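Local coordinates for SusD homolog (Bacteroides thetaiotaomicron VPI-5482, PDB 3IV0), which probably binds glycans at the outer membrane, as many SusD-family proteins do, although its own ligand is not known, at residues P42-S47 with Y135-R140. Residues are numbered along the deposited sequence; the frame is centred on the assembly and turned at random.
Sequences PFLTYS and YFFIVR
Phe43 and Leu44 reach from one helix to Phe137 on another. Phe43 CE1 lies 3.8 Å from Phe137 CD2; the ring planes are about 20° apart, but the rings do not overlap. CB of Phe43 points toward helix 117-142, and CG anti to the backbone N (chi1 170°) carries the ring across. Its tip atom CZ also comes within 3.8 Å of the backbone O of Phe137. Leu44 sends only CD1 across, 4.0 Å from Phe137 CE2. The same methyl is 4.1 Å from Arg140 NH2. Arg140 bends at chi3 (-58°), and its NH2 sits 3.4 Å above one face of the Phe137 ring, near the rim. Ser47 OG lies over a face of the Phe43 ring and donates a hydrogen bond to Phe43 O at 2.7 Å. Ser47 N binds the same oxygen from the opposite face of the carbonyl plane, so two donors grip it. The segment axes stay 12.1 Å apart, and long side chains bridge the gap. This buried contact joins the start of helix 43-50 to helix 117-142. Phe95 of helix 93-108 meets Phe43 edge-to-face and touches Phe137. Phe33 of helix 19-39 packs edge-to-face with Phe137, while Arg140 forms a cation-pi contact with Tyr431 of helix 429-436.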
loop_
_atom_site.group_PDB
_atom_site.type_symbol
_atom_site.label_atom_id
_atom_site.label_comp_id
_atom_site.label_asym_id
_atom_site.label_seq_id
_atom_site.Cartn_x
_atom_site.Cartn_y
_atom_site.Cartn_z
ATOM N N PRO A 42 4.245 10.395 -7.155
ATOM C CA PRO A 42 3.091 10.109 -6.293
ATOM C C PRO A 42 2.418 8.784 -6.651
ATOM O O PRO A 42 1.200 8.699 -6.792
ATOM C CB PRO A 42 2.194 11.298 -6.570
ATOM C CG PRO A 42 2.429 11.591 -8.006
ATOM C CD PRO A 42 3.884 11.319 -8.237
ATOM N N PHE A 43 3.235 7.767 -6.800
ATOM C CA PHE A 43 2.774 6.460 -7.272
ATOM C C PHE A 43 1.732 5.845 -6.381
ATOM O O PHE A 43 0.690 5.416 -6.859
ATOM C CB PHE A 43 3.990 5.520 -7.391
ATOM C CG PHE A 43 3.661 4.074 -7.647
ATOM C CD1 PHE A 43 3.325 3.232 -6.586
ATOM C CD2 PHE A 43 3.706 3.549 -8.918
ATOM C CE1 PHE A 43 3.037 1.896 -6.819
ATOM C CE2 PHE A 43 3.461 2.196 -9.144
ATOM C CZ PHE A 43 3.091 1.388 -8.095
ATOM N N LEU A 44 1.995 5.770 -5.087
ATOM C CA LEU A 44 1.081 5.041 -4.197
ATOM C C LEU A 44 -0.269 5.708 -4.113
ATOM O O LEU A 44 -1.305 5.005 -4.173
ATOM C CB LEU A 44 1.719 4.834 -2.822
ATOM C CG LEU A 44 0.958 3.947 -1.846
ATOM C CD1 LEU A 44 0.511 2.629 -2.479
ATOM C CD2 LEU A 44 1.895 3.682 -0.682
ATOM N N THR A 45 -0.342 7.020 -3.993
ATOM C CA THR A 45 -1.645 7.619 -3.818
ATOM C C THR A 45 -2.408 7.701 -5.141
ATOM O O THR A 45 -3.627 7.488 -5.160
ATOM C CB THR A 45 -1.560 8.968 -3.057
ATOM O OG1 THR A 45 -2.871 9.338 -2.617
ATOM C CG2 THR A 45 -1.060 10.095 -3.900
ATOM N N TYR A 46 -1.736 7.965 -6.260
ATOM C CA TYR A 46 -2.446 7.996 -7.537
ATOM C C TYR A 46 -3.004 6.615 -7.819
ATOM O O TYR A 46 -4.156 6.489 -8.265
ATOM C CB TYR A 46 -1.548 8.417 -8.701
ATOM C CG TYR A 46 -1.305 9.882 -8.908
ATOM C CD1 TYR A 46 -1.220 10.774 -7.875
ATOM C CD2 TYR A 46 -1.116 10.345 -10.202
ATOM C CE1 TYR A 46 -0.922 12.113 -8.121
ATOM C CE2 TYR A 46 -0.867 11.642 -10.465
ATOM C CZ TYR A 46 -0.765 12.525 -9.417
ATOM O OH TYR A 46 -0.436 13.855 -9.733
ATOM N N SER A 47 -2.161 5.604 -7.654
ATOM C CA SER A 47 -2.520 4.250 -8.053
ATOM C C SER A 47 -3.430 3.507 -7.092
ATOM O O SER A 47 -4.184 2.606 -7.506
ATOM C CB SER A 47 -1.254 3.402 -8.277
ATOM O OG SER A 47 -0.596 3.096 -7.050
ATOM N N TYR A 135 8.608 -6.070 -6.317
ATOM C CA TYR A 135 7.954 -6.860 -7.347
ATOM C C TYR A 135 6.441 -6.831 -7.162
ATOM O O TYR A 135 5.682 -6.693 -8.135
ATOM C CB TYR A 135 8.441 -8.327 -7.354
ATOM C CG TYR A 135 9.669 -8.509 -8.233
ATOM C CD1 TYR A 135 9.606 -8.235 -9.576
ATOM C CD2 TYR A 135 10.857 -8.961 -7.715
ATOM C CE1 TYR A 135 10.711 -8.387 -10.395
ATOM C CE2 TYR A 135 11.974 -9.112 -8.527
ATOM C CZ TYR A 135 11.888 -8.799 -9.848
ATOM O OH TYR A 135 12.991 -8.937 -10.705
ATOM N N PHE A 136 5.961 -6.982 -5.936
ATOM C CA PHE A 136 4.523 -6.916 -5.686
ATOM C C PHE A 136 3.951 -5.594 -6.118
ATOM O O PHE A 136 2.915 -5.573 -6.795
ATOM C CB PHE A 136 4.218 -7.172 -4.234
ATOM C CG PHE A 136 2.754 -7.076 -3.885
ATOM C CD1 PHE A 136 1.836 -7.933 -4.463
ATOM C CD2 PHE A 136 2.318 -6.183 -2.939
ATOM C CE1 PHE A 136 0.491 -7.884 -4.100
ATOM C CE2 PHE A 136 0.943 -6.116 -2.589
ATOM C CZ PHE A 136 0.054 -6.981 -3.194
ATOM N N PHE A 137 4.596 -4.491 -5.770
ATOM C CA PHE A 137 4.069 -3.185 -6.149
ATOM C C PHE A 137 4.015 -3.008 -7.654
ATOM O O PHE A 137 3.058 -2.400 -8.201
ATOM C CB PHE A 137 4.917 -2.072 -5.510
ATOM C CG PHE A 137 4.383 -1.593 -4.180
ATOM C CD1 PHE A 137 4.016 -2.477 -3.193
ATOM C CD2 PHE A 137 4.250 -0.243 -3.938
ATOM C CE1 PHE A 137 3.509 -2.012 -1.999
ATOM C CE2 PHE A 137 3.738 0.227 -2.745
ATOM C CZ PHE A 137 3.379 -0.676 -1.772
ATOM N N ILE A 138 5.012 -3.490 -8.389
ATOM C CA ILE A 138 4.969 -3.320 -9.832
ATOM C C ILE A 138 4.017 -4.303 -10.520
ATOM O O ILE A 138 3.448 -3.983 -11.560
ATOM C CB ILE A 138 6.361 -3.298 -10.498
ATOM C CG1 ILE A 138 7.189 -4.561 -10.285
ATOM C CG2 ILE A 138 7.110 -2.046 -10.051
ATOM C CD1 ILE A 138 8.500 -4.607 -11.116
ATOM N N VAL A 139 3.821 -5.490 -9.962
ATOM C CA VAL A 139 2.785 -6.383 -10.498
ATOM C C VAL A 139 1.424 -5.724 -10.334
ATOM O O VAL A 139 0.581 -5.721 -11.269
ATOM C CB VAL A 139 2.803 -7.749 -9.811
ATOM C CG1 VAL A 139 1.506 -8.513 -10.118
ATOM C CG2 VAL A 139 4.032 -8.552 -10.307
ATOM N N ARG A 140 1.133 -5.184 -9.160
ATOM C CA ARG A 140 -0.160 -4.557 -8.951
ATOM C C ARG A 140 -0.397 -3.421 -9.923
ATOM O O ARG A 140 -1.559 -3.162 -10.317
ATOM C CB ARG A 140 -0.325 -4.001 -7.537
ATOM C CG ARG A 140 -0.367 -4.974 -6.407
ATOM C CD ARG A 140 -0.910 -4.312 -5.167
ATOM N NE ARG A 140 -0.112 -3.155 -4.777
ATOM C CZ ARG A 140 -0.316 -2.472 -3.651
ATOM N NH1 ARG A 140 -1.187 -2.901 -2.733
ATOM N NH2 ARG A 140 0.384 -1.389 -3.398
#